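Local coordinates for BH2621 protein (Bacillus halodurans, PDB 2QML) that is of unknown function but belongs to the GNAT acyltransferases, and may transfer fatty acyl groups from a carrier protein to a lysine amine in siderophore synthesis, at residues Val27-Val32 / Thr63-Asp68; Gly75-Val80 / Gln115-Gln120; Asp93-Tyr98 / Gly176-Cys181; Pro125-Ile130 / Ile155-Lys160; Gln132-Glu137 / Asn141-Glu146. One frame throughout, in Å; residues are numbered along the deposited sequence. Where two conformers were deposited one is given.

Contact 1: residues Val27-Val32 / Thr63-Asp68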
# COMPACT_ATOMS: atom_id res chain seq x y z
N VAL A 27 -3.69 10.80 -6.08
CA VAL A 27 -2.83 11.04 -7.21
C VAL A 27 -3.63 11.80 -8.33
O VAL A 27 -4.85 11.62 -8.51
CB VAL A 27 -2.27 9.71 -7.73
CG1 VAL A 27 -1.65 9.86 -9.13
CG2 VAL A 27 -1.29 9.05 -6.71
N THR A 28 -2.92 12.63 -9.08
CA THR A 28 -3.44 13.30 -10.25
C THR A 28 -2.44 13.15 -11.39
O THR A 28 -1.32 12.74 -11.18
CB THR A 28 -3.72 14.83 -10.04
OG1 THR A 28 -2.50 15.56 -10.04
CG2 THR A 28 -4.46 15.05 -8.74
N MSE A 29 -2.83 13.56 -12.59
CA MSE A 29 -1.93 13.50 -13.75
C MSE A 29 -0.74 14.42 -13.63
O MSE A 29 0.28 14.20 -14.31
CB MSE A 29 -2.69 13.75 -15.07
CG MSE A 29 -3.64 12.62 -15.47
SE MSE A 29 -2.74 10.94 -15.76
CE MSE A 29 -1.66 11.41 -17.34
N ASP A 30 -0.80 15.41 -12.73
CA ASP A 30 0.35 16.26 -12.46
C ASP A 30 1.47 15.52 -11.77
O ASP A 30 2.58 16.02 -11.69
CB ASP A 30 -0.01 17.46 -11.57
CG ASP A 30 -0.95 18.46 -12.25
OD1 ASP A 30 -0.97 18.54 -13.51
OD2 ASP A 30 -1.63 19.17 -11.46
N ASP A 31 1.19 14.33 -11.25
CA ASP A 31 2.18 13.53 -10.56
C ASP A 31 2.93 12.58 -11.47
O ASP A 31 3.81 11.90 -10.98
CB ASP A 31 1.50 12.69 -9.50
CG ASP A 31 0.78 13.52 -8.47
OD1 ASP A 31 1.27 14.62 -8.16
OD2 ASP A 31 -0.24 13.01 -7.98
N VAL A 32 2.65 12.62 -12.76
CA VAL A 32 3.18 11.60 -13.66
C VAL A 32 4.70 11.59 -13.72
O VAL A 32 5.28 10.50 -13.75
CB VAL A 32 2.53 11.65 -15.08
CG1 VAL A 32 2.94 12.87 -15.85
CG2 VAL A 32 2.90 10.34 -15.85
N THR A 63 -5.25 5.38 -17.08
CA THR A 63 -6.17 4.27 -17.03
C THR A 63 -6.48 3.92 -15.56
O THR A 63 -7.64 3.73 -15.21
CB THR A 63 -5.59 3.10 -17.78
OG1 THR A 63 -5.32 3.49 -19.14
CG2 THR A 63 -6.55 1.92 -17.79
N PHE A 64 -5.46 3.85 -14.72
CA PHE A 64 -5.63 3.51 -13.30
C PHE A 64 -6.41 4.58 -12.56
O PHE A 64 -7.21 4.25 -11.73
CB PHE A 64 -4.28 3.25 -12.62
CG PHE A 64 -3.89 1.80 -12.59
CD1 PHE A 64 -4.29 0.95 -13.61
CD2 PHE A 64 -3.14 1.26 -11.56
CE1 PHE A 64 -3.98 -0.41 -13.57
CE2 PHE A 64 -2.84 -0.09 -11.53
CZ PHE A 64 -3.26 -0.92 -12.55
N LEU A 65 -6.22 5.84 -12.93
CA LEU A 65 -6.99 6.94 -12.29
C LEU A 65 -8.47 6.89 -12.66
O LEU A 65 -9.30 7.35 -11.88
CB LEU A 65 -6.38 8.29 -12.64
CG LEU A 65 -5.05 8.66 -11.98
CD1 LEU A 65 -4.46 9.92 -12.57
CD2 LEU A 65 -5.14 8.77 -10.41
N ASN A 66 -8.81 6.31 -13.80
CA ASN A 66 -10.20 6.16 -14.24
C ASN A 66 -10.80 4.80 -13.81
O ASN A 66 -11.93 4.53 -14.19
CB ASN A 66 -10.29 6.34 -15.77
CG ASN A 66 -9.81 7.73 -16.27
OD1 ASN A 66 -9.85 8.73 -15.55
ND2 ASN A 66 -9.38 7.80 -17.57
N ASP A 67 -10.08 3.98 -13.05
CA ASP A 67 -10.48 2.62 -12.59
C ASP A 67 -11.23 2.77 -11.29
O ASP A 67 -10.70 3.30 -10.31
CB ASP A 67 -9.25 1.73 -12.43
CG ASP A 67 -9.54 0.32 -11.88
OD1 ASP A 67 -10.52 0.09 -11.18
OD2 ASP A 67 -8.69 -0.58 -12.14
N ASP A 68 -12.45 2.24 -11.27
CA ASP A 68 -13.34 2.46 -10.14
C ASP A 68 -13.17 1.53 -8.94
O ASP A 68 -13.72 1.81 -7.90
CB ASP A 68 -14.81 2.42 -10.66
CG ASP A 68 -15.21 3.72 -11.40
OD1 ASP A 68 -14.69 4.82 -11.04
OD2 ASP A 68 -16.06 3.64 -12.32

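Contact 2: residues Gly75-Val80 / Gln115-Gln120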
# COMPACT_ATOMS: atom_id res chain seq x y z
N GLY A 75 1.70 9.34 -0.46
CA GLY A 75 1.89 9.55 0.95
C GLY A 75 3.15 10.41 1.16
O GLY A 75 4.16 10.25 0.47
N ALA A 76 3.06 11.36 2.09
CA ALA A 76 4.09 12.32 2.36
C ALA A 76 4.44 12.39 3.84
O ALA A 76 3.61 12.10 4.70
CB ALA A 76 3.64 13.71 1.85
N ILE A 77 5.69 12.76 4.14
CA ILE A 77 6.15 12.94 5.50
C ILE A 77 6.60 14.38 5.57
O ILE A 77 7.46 14.81 4.81
CB ILE A 77 7.28 11.97 5.88
CG1 ILE A 77 6.80 10.52 5.74
CG2 ILE A 77 7.77 12.27 7.30
CD1 ILE A 77 7.94 9.49 5.82
N ASN A 78 5.95 15.13 6.45
CA ASN A 78 6.19 16.55 6.58
C ASN A 78 6.08 17.28 5.24
O ASN A 78 6.89 18.15 4.90
CB ASN A 78 7.54 16.80 7.25
CG ASN A 78 7.50 16.53 8.74
OD1 ASN A 78 6.46 16.25 9.34
ND2 ASN A 78 8.64 16.70 9.36
N GLY A 79 5.07 16.86 4.49
CA GLY A 79 4.77 17.42 3.20
C GLY A 79 5.54 16.92 2.00
O GLY A 79 5.12 17.17 0.89
N VAL A 80 6.66 16.20 2.23
CA VAL A 80 7.48 15.70 1.14
C VAL A 80 6.91 14.39 0.64
O VAL A 80 6.82 13.45 1.39
CB VAL A 80 8.96 15.53 1.55
CG1 VAL A 80 9.77 14.94 0.40
CG2 VAL A 80 9.62 16.89 2.10
N GLN A 115 15.02 7.13 -2.55
CA GLN A 115 15.98 6.40 -1.72
C GLN A 115 16.20 7.04 -0.37
O GLN A 115 16.41 6.33 0.62
CB GLN A 115 17.32 6.31 -2.42
CG GLN A 115 17.25 5.42 -3.61
CD GLN A 115 18.57 5.35 -4.31
OE1 GLN A 115 19.62 5.21 -3.67
NE2 GLN A 115 18.55 5.49 -5.62
N GLU A 116 16.11 8.39 -0.32
CA GLU A 116 16.33 9.13 0.93
C GLU A 116 15.26 8.86 1.99
O GLU A 116 15.37 9.35 3.11
CB GLU A 116 16.51 10.66 0.70
CG GLU A 116 15.29 11.54 0.25
CD GLU A 116 15.14 11.70 -1.28
OE1 GLU A 116 15.68 10.89 -2.06
OE2 GLU A 116 14.45 12.63 -1.71
N TYR A 117 14.21 8.13 1.63
CA TYR A 117 13.19 7.72 2.62
C TYR A 117 13.19 6.24 2.95
O TYR A 117 12.32 5.76 3.67
CB TYR A 117 11.80 8.22 2.16
CG TYR A 117 11.67 9.70 2.37
CD1 TYR A 117 11.30 10.21 3.61
CD2 TYR A 117 11.99 10.61 1.35
CE1 TYR A 117 11.20 11.58 3.82
CE2 TYR A 117 11.91 11.97 1.55
CZ TYR A 117 11.54 12.46 2.79
OH TYR A 117 11.46 13.82 2.99
N LEU A 118 14.19 5.52 2.45
CA LEU A 118 14.35 4.11 2.78
C LEU A 118 15.26 3.95 4.00
O LEU A 118 16.09 4.81 4.32
CB LEU A 118 14.99 3.35 1.62
CG LEU A 118 14.26 3.32 0.28
CD1 LEU A 118 15.20 2.69 -0.80
CD2 LEU A 118 12.92 2.59 0.42
N GLY A 119 15.12 2.81 4.65
CA GLY A 119 16.00 2.42 5.74
C GLY A 119 15.85 3.16 7.03
O GLY A 119 16.72 3.08 7.87
N GLN A 120 14.74 3.85 7.21
CA GLN A 120 14.52 4.64 8.40
C GLN A 120 13.29 4.26 9.22
O GLN A 120 12.95 4.95 10.15
CB GLN A 120 14.42 6.08 7.96
CG GLN A 120 15.76 6.56 7.42
CD GLN A 120 15.60 7.76 6.57
OE1 GLN A 120 15.39 8.86 7.08
NE2 GLN A 120 15.71 7.57 5.26
O HOH W 1 10.24 14.80 4.91

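Contact 3: residues Asp93-Tyr98 / Gly176-Cys181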
# COMPACT_ATOMS: atom_id res chain seq x y z
N ASP A 93 -10.70 -7.36 -8.08
CA ASP A 93 -9.31 -7.50 -8.30
C ASP A 93 -8.95 -8.95 -8.65
O ASP A 93 -9.69 -9.87 -8.28
CB ASP A 93 -8.56 -7.11 -7.04
CG ASP A 93 -7.10 -6.90 -7.29
OD1 ASP A 93 -6.79 -5.78 -7.79
OD2 ASP A 93 -6.28 -7.80 -6.98
N ILE A 94 -7.82 -9.13 -9.33
CA ILE A 94 -7.31 -10.46 -9.67
C ILE A 94 -7.14 -11.35 -8.44
O ILE A 94 -7.37 -12.56 -8.50
CB ILE A 94 -5.99 -10.36 -10.51
CG1 ILE A 94 -5.62 -11.74 -11.06
CG2 ILE A 94 -4.82 -9.73 -9.72
CD1 ILE A 94 -4.41 -11.68 -11.93
N ILE A 95 -6.84 -10.76 -7.29
CA ILE A 95 -6.55 -11.60 -6.10
C ILE A 95 -7.81 -12.34 -5.59
O ILE A 95 -7.67 -13.36 -4.92
CB ILE A 95 -5.87 -10.79 -4.97
CG1 ILE A 95 -5.12 -11.69 -3.97
CG2 ILE A 95 -6.92 -9.89 -4.22
CD1 ILE A 95 -4.07 -12.61 -4.54
N ALA A 96 -9.02 -11.87 -5.94
CA ALA A 96 -10.28 -12.53 -5.59
C ALA A 96 -10.32 -13.99 -6.05
O ALA A 96 -11.02 -14.79 -5.50
CB ALA A 96 -11.50 -11.77 -6.17
N ASN A 97 -9.63 -14.30 -7.12
CA ASN A 97 -9.59 -15.66 -7.65
C ASN A 97 -8.79 -16.67 -6.82
O ASN A 97 -8.87 -17.85 -7.08
CB ASN A 97 -8.96 -15.64 -9.04
CG ASN A 97 -9.74 -14.80 -10.00
OD1 ASN A 97 -10.92 -15.04 -10.22
ND2 ASN A 97 -9.12 -13.78 -10.53
N TYR A 98 -8.04 -16.21 -5.83
CA TYR A 98 -7.12 -17.06 -5.10
C TYR A 98 -7.51 -17.47 -3.69
O TYR A 98 -6.81 -18.27 -3.08
CB TYR A 98 -5.75 -16.36 -5.07
CG TYR A 98 -5.13 -16.25 -6.43
CD1 TYR A 98 -5.49 -15.23 -7.30
CD2 TYR A 98 -4.20 -17.17 -6.87
CE1 TYR A 98 -4.95 -15.14 -8.55
CE2 TYR A 98 -3.65 -17.08 -8.12
CZ TYR A 98 -4.04 -16.06 -8.96
OH TYR A 98 -3.49 -15.93 -10.20
N GLY A 176 3.38 -14.37 -5.53
CA GLY A 176 3.18 -13.58 -4.36
C GLY A 176 2.96 -14.45 -3.14
O GLY A 176 2.76 -15.67 -3.28
N LEU A 177 3.03 -13.84 -1.97
CA LEU A 177 2.68 -14.47 -0.71
C LEU A 177 1.39 -13.77 -0.29
O LEU A 177 1.41 -12.59 0.06
CB LEU A 177 3.77 -14.36 0.36
CG LEU A 177 3.44 -15.02 1.70
CD1 LEU A 177 3.29 -16.54 1.61
CD2 LEU A 177 4.50 -14.60 2.74
N LEU A 178 0.27 -14.47 -0.40
CA LEU A 178 -1.00 -13.91 0.07
C LEU A 178 -0.97 -13.83 1.60
O LEU A 178 -0.65 -14.83 2.28
CB LEU A 178 -2.17 -14.73 -0.44
CG LEU A 178 -3.59 -14.34 0.01
CD1 LEU A 178 -3.97 -12.91 -0.42
CD2 LEU A 178 -4.67 -15.39 -0.46
N MSE A 179 -1.28 -12.66 2.13
CA MSE A 179 -1.28 -12.37 3.56
C MSE A 179 -2.59 -11.66 3.88
O MSE A 179 -3.06 -10.85 3.06
CB MSE A 179 -0.12 -11.50 3.95
CG MSE A 179 1.18 -12.06 3.49
SE MSE A 179 2.69 -10.91 3.95
CE MSE A 179 2.90 -11.32 5.85
N LYS A 180 -3.18 -11.98 5.03
CA LYS A 180 -4.43 -11.37 5.47
C LYS A 180 -4.28 -10.71 6.82
O LYS A 180 -3.69 -11.28 7.74
CB LYS A 180 -5.57 -12.39 5.56
CG LYS A 180 -5.82 -13.15 4.27
CD LYS A 180 -7.23 -13.81 4.16
CE LYS A 180 -7.58 -14.79 5.22
NZ LYS A 180 -8.97 -15.32 4.93
N CYS A 181 -4.83 -9.51 6.94
CA CYS A 181 -4.84 -8.77 8.20
C CYS A 181 -6.30 -8.56 8.62
O CYS A 181 -7.05 -7.93 7.90
CB CYS A 181 -4.15 -7.46 8.02
SG CYS A 181 -3.95 -6.58 9.59

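Contact 4: residues Pro125-Ile130 / Ile155-Lys160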
# COMPACT_ATOMS: atom_id res chain seq x y z
N PRO A 125 4.83 3.72 10.26
CA PRO A 125 3.76 4.70 10.54
C PRO A 125 2.86 4.99 9.32
O PRO A 125 1.65 5.23 9.48
CB PRO A 125 4.54 5.96 10.99
CG PRO A 125 5.93 5.78 10.46
CD PRO A 125 6.16 4.29 10.54
N LEU A 126 3.44 4.97 8.13
CA LEU A 126 2.66 5.21 6.91
C LEU A 126 1.66 4.10 6.65
O LEU A 126 0.48 4.35 6.42
CB LEU A 126 3.56 5.36 5.72
CG LEU A 126 4.36 6.65 5.62
CD1 LEU A 126 5.55 6.49 4.64
CD2 LEU A 126 3.43 7.85 5.27
N LEU A 127 2.14 2.86 6.66
CA LEU A 127 1.27 1.72 6.44
C LEU A 127 0.19 1.62 7.53
O LEU A 127 -0.98 1.37 7.19
CB LEU A 127 2.10 0.44 6.35
CG LEU A 127 1.28 -0.82 6.15
CD1 LEU A 127 0.48 -0.86 4.83
CD2 LEU A 127 2.23 -2.12 6.30
N LEU A 128 0.54 1.83 8.79
CA LEU A 128 -0.43 1.76 9.86
C LEU A 128 -1.49 2.82 9.66
O LEU A 128 -2.68 2.54 9.86
CB LEU A 128 0.26 1.91 11.20
CG LEU A 128 1.14 0.73 11.65
CD1 LEU A 128 1.89 1.14 12.89
CD2 LEU A 128 0.37 -0.51 11.92
N ALA A 129 -1.09 4.02 9.23
CA ALA A 129 -2.08 5.10 9.00
C ALA A 129 -3.10 4.79 7.90
O ALA A 129 -4.32 4.95 8.07
CB ALA A 129 -1.36 6.47 8.72
N ILE A 130 -2.61 4.36 6.74
CA ILE A 130 -3.50 4.07 5.63
C ILE A 130 -4.35 2.84 5.94
O ILE A 130 -5.53 2.82 5.55
CB ILE A 130 -2.74 3.98 4.30
CG1 ILE A 130 -3.74 4.04 3.13
CG2 ILE A 130 -1.81 2.73 4.25
CD1 ILE A 130 -3.14 4.16 1.71
N ILE A 155 7.43 -8.60 3.53
CA ILE A 155 6.73 -9.67 4.23
C ILE A 155 6.91 -9.45 5.74
O ILE A 155 5.96 -9.56 6.52
CB ILE A 155 7.23 -11.03 3.75
CG1 ILE A 155 6.80 -11.25 2.29
CG2 ILE A 155 6.74 -12.17 4.69
CD1 ILE A 155 7.46 -12.44 1.54
N HIS A 156 8.13 -9.14 6.17
CA HIS A 156 8.37 -8.84 7.59
C HIS A 156 7.55 -7.65 8.11
O HIS A 156 6.93 -7.72 9.18
CB HIS A 156 9.87 -8.60 7.80
CG HIS A 156 10.22 -8.14 9.18
ND1 HIS A 156 10.23 -8.99 10.27
CD2 HIS A 156 10.47 -6.90 9.66
CE1 HIS A 156 10.52 -8.29 11.35
NE2 HIS A 156 10.69 -7.03 11.01
N VAL A 157 7.56 -6.56 7.37
CA VAL A 157 6.82 -5.35 7.73
C VAL A 157 5.32 -5.71 7.87
O VAL A 157 4.67 -5.36 8.86
CB VAL A 157 7.03 -4.23 6.67
CG1 VAL A 157 6.00 -3.08 6.83
CG2 VAL A 157 8.45 -3.65 6.67
N PHE A 158 4.77 -6.39 6.86
CA PHE A 158 3.37 -6.80 6.89
C PHE A 158 3.10 -7.65 8.14
O PHE A 158 2.14 -7.41 8.86
CB PHE A 158 2.92 -7.52 5.61
CG PHE A 158 2.70 -6.63 4.41
CD1 PHE A 158 1.85 -5.54 4.51
CD2 PHE A 158 3.28 -6.89 3.17
CE1 PHE A 158 1.59 -4.75 3.40
CE2 PHE A 158 3.02 -6.11 2.06
CZ PHE A 158 2.21 -5.02 2.18
N LYS A 159 3.94 -8.64 8.43
CA LYS A 159 3.73 -9.45 9.63
C LYS A 159 3.71 -8.59 10.90
O LYS A 159 2.87 -8.79 11.77
CB LYS A 159 4.82 -10.51 9.77
CG LYS A 159 4.67 -11.68 8.83
CD LYS A 159 5.81 -12.68 9.03
CE LYS A 159 5.75 -13.77 7.96
NZ LYS A 159 6.96 -14.64 8.00
N LYS A 160 4.63 -7.62 10.99
CA LYS A 160 4.72 -6.74 12.15
C LYS A 160 3.46 -5.91 12.30
O LYS A 160 3.12 -5.53 13.43
CB LYS A 160 5.96 -5.86 12.05
CG LYS A 160 7.26 -6.58 12.44
CD LYS A 160 7.82 -6.19 13.83
CE LYS A 160 8.29 -4.70 13.81
NZ LYS A 160 9.28 -4.26 14.86

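Contact 5: residues Gln132-Glu137 / Asn141-Glu146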
# COMPACT_ATOMS: atom_id res chain seq x y z
N GLN A 132 -5.45 1.93 8.90
CA GLN A 132 -6.46 2.42 9.80
C GLN A 132 -7.60 3.11 9.03
O GLN A 132 -8.77 2.84 9.28
CB GLN A 132 -5.82 3.36 10.85
CG GLN A 132 -6.77 3.80 11.95
CD GLN A 132 -7.30 2.64 12.76
OE1 GLN A 132 -8.11 1.80 12.29
NE2 GLN A 132 -6.83 2.55 14.00
N GLN A 133 -7.27 3.93 8.05
CA GLN A 133 -8.32 4.64 7.32
C GLN A 133 -9.11 3.72 6.35
O GLN A 133 -10.27 3.93 6.08
CB GLN A 133 -7.76 5.89 6.61
CG GLN A 133 -6.90 6.87 7.49
CD GLN A 133 -7.25 6.92 9.03
OE1 GLN A 133 -8.43 7.02 9.47
NE2 GLN A 133 -6.19 6.87 9.82
N LYS A 134 -8.48 2.68 5.84
CA LYS A 134 -9.17 1.67 5.06
C LYS A 134 -10.12 0.86 5.94
O LYS A 134 -11.23 0.54 5.52
CB LYS A 134 -8.18 0.77 4.36
CG LYS A 134 -7.46 1.42 3.16
CD LYS A 134 -6.20 0.68 2.68
CE LYS A 134 -6.48 -0.71 2.20
NZ LYS A 134 -7.34 -0.76 1.05
N PHE A 135 -9.69 0.54 7.16
CA PHE A 135 -10.53 -0.24 8.10
C PHE A 135 -11.73 0.53 8.64
O PHE A 135 -12.62 -0.06 9.28
CB PHE A 135 -9.70 -0.78 9.27
CG PHE A 135 -9.04 -2.13 9.01
CD1 PHE A 135 -9.79 -3.23 8.62
CD2 PHE A 135 -7.69 -2.29 9.26
CE1 PHE A 135 -9.19 -4.46 8.45
CE2 PHE A 135 -7.07 -3.53 9.08
CZ PHE A 135 -7.85 -4.61 8.72
N GLN A 136 -11.83 1.84 8.36
CA GLN A 136 -13.01 2.55 8.80
C GLN A 136 -14.22 2.27 7.92
O GLN A 136 -15.33 2.70 8.26
CB GLN A 136 -12.76 4.06 8.91
CG GLN A 136 -11.63 4.39 9.80
CD GLN A 136 -11.73 3.75 11.16
OE1 GLN A 136 -12.69 3.92 11.88
NE2 GLN A 136 -10.73 2.96 11.49
N GLU A 137 -14.05 1.62 6.78
CA GLU A 137 -15.20 1.10 6.03
C GLU A 137 -15.93 0.09 6.95
O GLU A 137 -15.35 -0.90 7.35
CB GLU A 137 -14.72 0.48 4.73
CG GLU A 137 -15.80 -0.26 3.98
CD GLU A 137 -16.86 0.67 3.40
OE1 GLU A 137 -16.47 1.76 2.93
OE2 GLU A 137 -18.03 0.26 3.40
N ASN A 141 -13.65 -6.23 7.15
CA ASN A 141 -13.03 -6.88 8.30
C ASN A 141 -11.63 -7.39 8.03
O ASN A 141 -10.90 -7.72 8.95
CB ASN A 141 -13.85 -8.08 8.72
CG ASN A 141 -15.30 -7.74 8.97
OD1 ASN A 141 -15.61 -6.77 9.66
ND2 ASN A 141 -16.20 -8.54 8.40
N THR A 142 -11.26 -7.43 6.75
CA THR A 142 -9.99 -8.01 6.35
C THR A 142 -9.35 -7.20 5.26
O THR A 142 -10.04 -6.78 4.31
CB THR A 142 -10.18 -9.48 5.83
OG1 THR A 142 -10.93 -10.22 6.81
CG2 THR A 142 -8.79 -10.17 5.48
N ILE A 143 -8.05 -6.95 5.40
CA ILE A 143 -7.25 -6.34 4.35
C ILE A 143 -6.16 -7.36 3.96
O ILE A 143 -5.56 -7.96 4.81
CB ILE A 143 -6.61 -5.00 4.75
CG1 ILE A 143 -7.69 -3.94 5.08
CG2 ILE A 143 -5.71 -4.47 3.63
CD1 ILE A 143 -7.17 -2.65 5.69
N VAL A 144 -5.96 -7.53 2.66
CA VAL A 144 -4.99 -8.47 2.13
C VAL A 144 -3.86 -7.74 1.40
O VAL A 144 -3.97 -6.59 0.95
CB VAL A 144 -5.63 -9.53 1.19
CG1 VAL A 144 -6.80 -10.25 1.89
CG2 VAL A 144 -6.04 -8.90 -0.18
N ALA A 145 -2.75 -8.45 1.30
CA ALA A 145 -1.55 -8.01 0.60
C ALA A 145 -0.96 -9.28 -0.05
O ALA A 145 -1.15 -10.42 0.45
CB ALA A 145 -0.59 -7.40 1.53
N GLU A 146 -0.30 -9.08 -1.20
CA GLU A 146 0.36 -10.18 -1.93
C GLU A 146 1.75 -9.74 -2.41
O GLU A 146 2.01 -9.79 -3.61
CB GLU A 146 -0.56 -10.72 -3.06
CG GLU A 146 -1.39 -9.68 -3.84
CD GLU A 146 -0.53 -8.54 -4.37
OE1 GLU A 146 -0.20 -7.66 -3.53
OE2 GLU A 146 -0.16 -8.50 -5.59

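Contact 1: residues Val27-Val32 / Thr63-Asp68
Thr28, whose carbonyl carbon rests against CD1 of Leu65, sends its backbone N to OD2 of Asp31 in a nearly straight bond of 2.9 Å, the N-H reaching the oxygen from above the carboxylate plane. The same carboxylate is held through OD1 by a salt bridge to Arg25, which fixes its rotation and probably favours its charged form. Thr28 OG1 in turn accepts from the backbone N of Asp30 at 3.2 Å, closing an ST turn at the start of the short 3-10 segment. This ST turn lies where the chain leaves strand 20-26 of the GNAT fold for helix 32-38, and the last turn of helix 54-65 presses on it through Leu65. The two methyls of that leucine divide the work: CD2 comes within 3.4 Å of Val27 O and 3.9 Å of Val27 CG1, whereas CD1 meets SE of the selenomethionine Met29 at 3.8 Å. With CG1 anti to the backbone N (chi1 165°), Val27 turns that branch to the leucine, and the two side chains cross at about a right angle. The Met29 chain is bent at both chi2 and chi3, which folds its selenium back beside Leu65. Val27 also packs on Leu72 and Val74 of strand 70-77.

Contact 2: residues Gly75-Val80 / Gln115-Gln120
Ile77 reaches across to the ring of Tyr117 with the end of its longer branch. In one of its two modelled conformers chi1 is -60° and chi2 168°, an extended course that brings CD1 obliquely to within 4.1 Å of Tyr117 CD1, the two side chains sliding past each other in opposite directions. The carbonyl of the same residue has a second role: Ile77 O accepts from a water at 2.8 Å, and that water lies in the plane of the tyrosine ring, at its edge, a short 2.5 Å from Tyr117 OH. From Ile77 the chain reverses through Asn78 and Gly79 in a type I' turn, both middle residues having positive phi, and the backbones of Ile77 and Val80 are joined by two hydrogen bonds. Val80 then meets the phenol end. Its CG1 lies 3.3 Å from Tyr117 OH and 3.8 Å from Tyr117 CE2, and its side chain crosses the tyrosine at about a right angle. Behind the ring, the loop carrying Tyr117 is drawn together by Gln120, whose NE2 donates to Glu116 O at 2.8 Å and to Leu118 O at 2.9 Å, both oxygens lying in its amide plane; the two bonds fix the rotation of that amide. Segment 115-120 joins strand 106-112 to helix 123-135, the place where GNAT enzymes usually carry their acyl-CoA pyrophosphate loop. Tyr117 thus bridges this loop to the hairpin of strands 70-77 and 80-89, with Leu122, Met82 and Ile112 packed around it.

Contact 3: residues Asp93-Tyr98 / Gly176-Cys181
Ile95 and Leu178 meet at an oblique angle, the end of the leucine against the flank of the longer isoleucine branch, and a single leucine methyl does most of the touching. Leu178 CD1 sits 3.9 Å from Ile95 CG1 and 4.1 Å from Ile95 CD1, so the methyl lies against both carbons of that branch. Both side chains reach out from their backbones in the same way, CG1 of Ile95 (chi1 -159°) and CG of Leu178 (chi1 176°) each standing opposite the backbone N. In the isoleucine this puts CG2 in the crowded position between the backbone N and the carbonyl carbon. The other leucine methyl, CD2, faces the backbone of Tyr98, with Tyr98 O 4.4 Å away. Although the CB of Tyr98 points toward the strand, its ring swings off, and its OH bonds to the carbonyl of Glu170. The 3-10 turn that presents Ile95 is shaped by Asp93, whose OD2 accepts from Ile95 N at 3.0 Å in an Asx turn, while OD1 is held by His69. Leu178 is a buried residue of strand 175-182, which lies between strands 142-145 and 164-170; Val144 and Val169, one from each neighbour, pack on it. The long connection between strands 80-89 and 106-112 lays its 3-10 turn over this side of the sheet, and Lys167 of strand 164-170 ties it down further by bonding to Tyr98 O.

Contact 4: residues Pro125-Ile130 / Ile155-Lys160
Leu127 carries this contact alone from its helix, against Val157 and Phe158 of the other. Its CB points toward helix 152-160, and CG, opposite the backbone N at chi1 179°, extends the side chain in that direction. Neither CB nor CG closes on the partner helix; the contact is made by the branches beyond, chiefly one of them. At chi2 63° CD1 stays looser, 4.3 Å from Phe158 CE1, and CD2 becomes the leading methyl. CD2 is wedged between two neighbours in sequence, 3.9 Å from Val157 CG1 and 3.9 Å from Phe158 CD1. It approaches the phenyl ring obliquely, the leucine and phenylalanine side chains crossing at about a right angle. Val157 faces the leucine directly, whereas the CB of Phe158 points away from it and the ring comes back toward it. All three residues are buried, and the interaction is wholly apolar. The ring of Phe158 also meets Phe163 edge-to-face, and a glycerol, probably from the crystallisation liquor, lies about 3 Å from its side chain. In the GNAT fold these two helices, 123-135 and 152-160, pack side by side on one face of the sheet. Trp85 of strand 80-89 packs on Leu127 and Met179 of strand 175-182 on Phe158, and helix 183-194 closes on the first helix through Phe186, Trp190 and Trp193 against Leu128.

Contact 5: residues Gln132-Glu137 / Asn141-Glu146
Torsions near -63° (chi1) and 171° (chi2) stretch Ile143 out from its strand, while Phe135, at chi1 -87°, brings its ring round to meet it. The result is a CH-pi contact: Ile143 CD1 stands 3.5 Å from the centroid of the Phe135 ring, almost on the ring normal and over the face. Ile143 CG1 follows behind nearer the rim, 3.7 Å from Phe135 CZ. The edge of the same ring looks to the backbone at the start of the strand, with Thr142 N near its plane 4.0 Å from CE1. Lys134 closes round the isoleucine with its aliphatic part, its CB 3.8 Å from Ile143 CD1 and its CE 4.1 Å from Ile143 CG2. Bends at chi3 and chi4 carry the lysine amine past this apolar patch to three oxygens, those of Ser87, Gln106 and Gly107, which probably keep it charged although the residue is buried. Next to Phe135 in sequence, Gln136 NE2 returns to Gln132 O at 3.0 Å. The contact joins the helix and second strand of the beta-alpha-beta unit 106-112, 123-135, 142-145, with helix 183-194 alongside, where Phe186 and Gln183 pack on Phe135.

In the fold
Contacts 3, 4 and 5 are the buried ones and form a connected group: strands 142-145 and 175-182 pair between contacts 5 and 3, contacts 4 and 5 share helix 123-135, and Met179 of contact 3 packs on helix 152-160 of contact 4. Contacts 1 and 2 are only partly buried, 21 Å apart between centres, where loops meet the ends of elements; contact 2 reaches the helical core through Ile77 against Leu126. Apolar touch is the rule across all five. Contact 2 alone has a water bridge between its segments; in contacts 1, 3 and 5 polar groups act beside the apolar touch, as an ST turn, an Asx turn and a buried lysine amine, whereas contact 4 is wholly apolar.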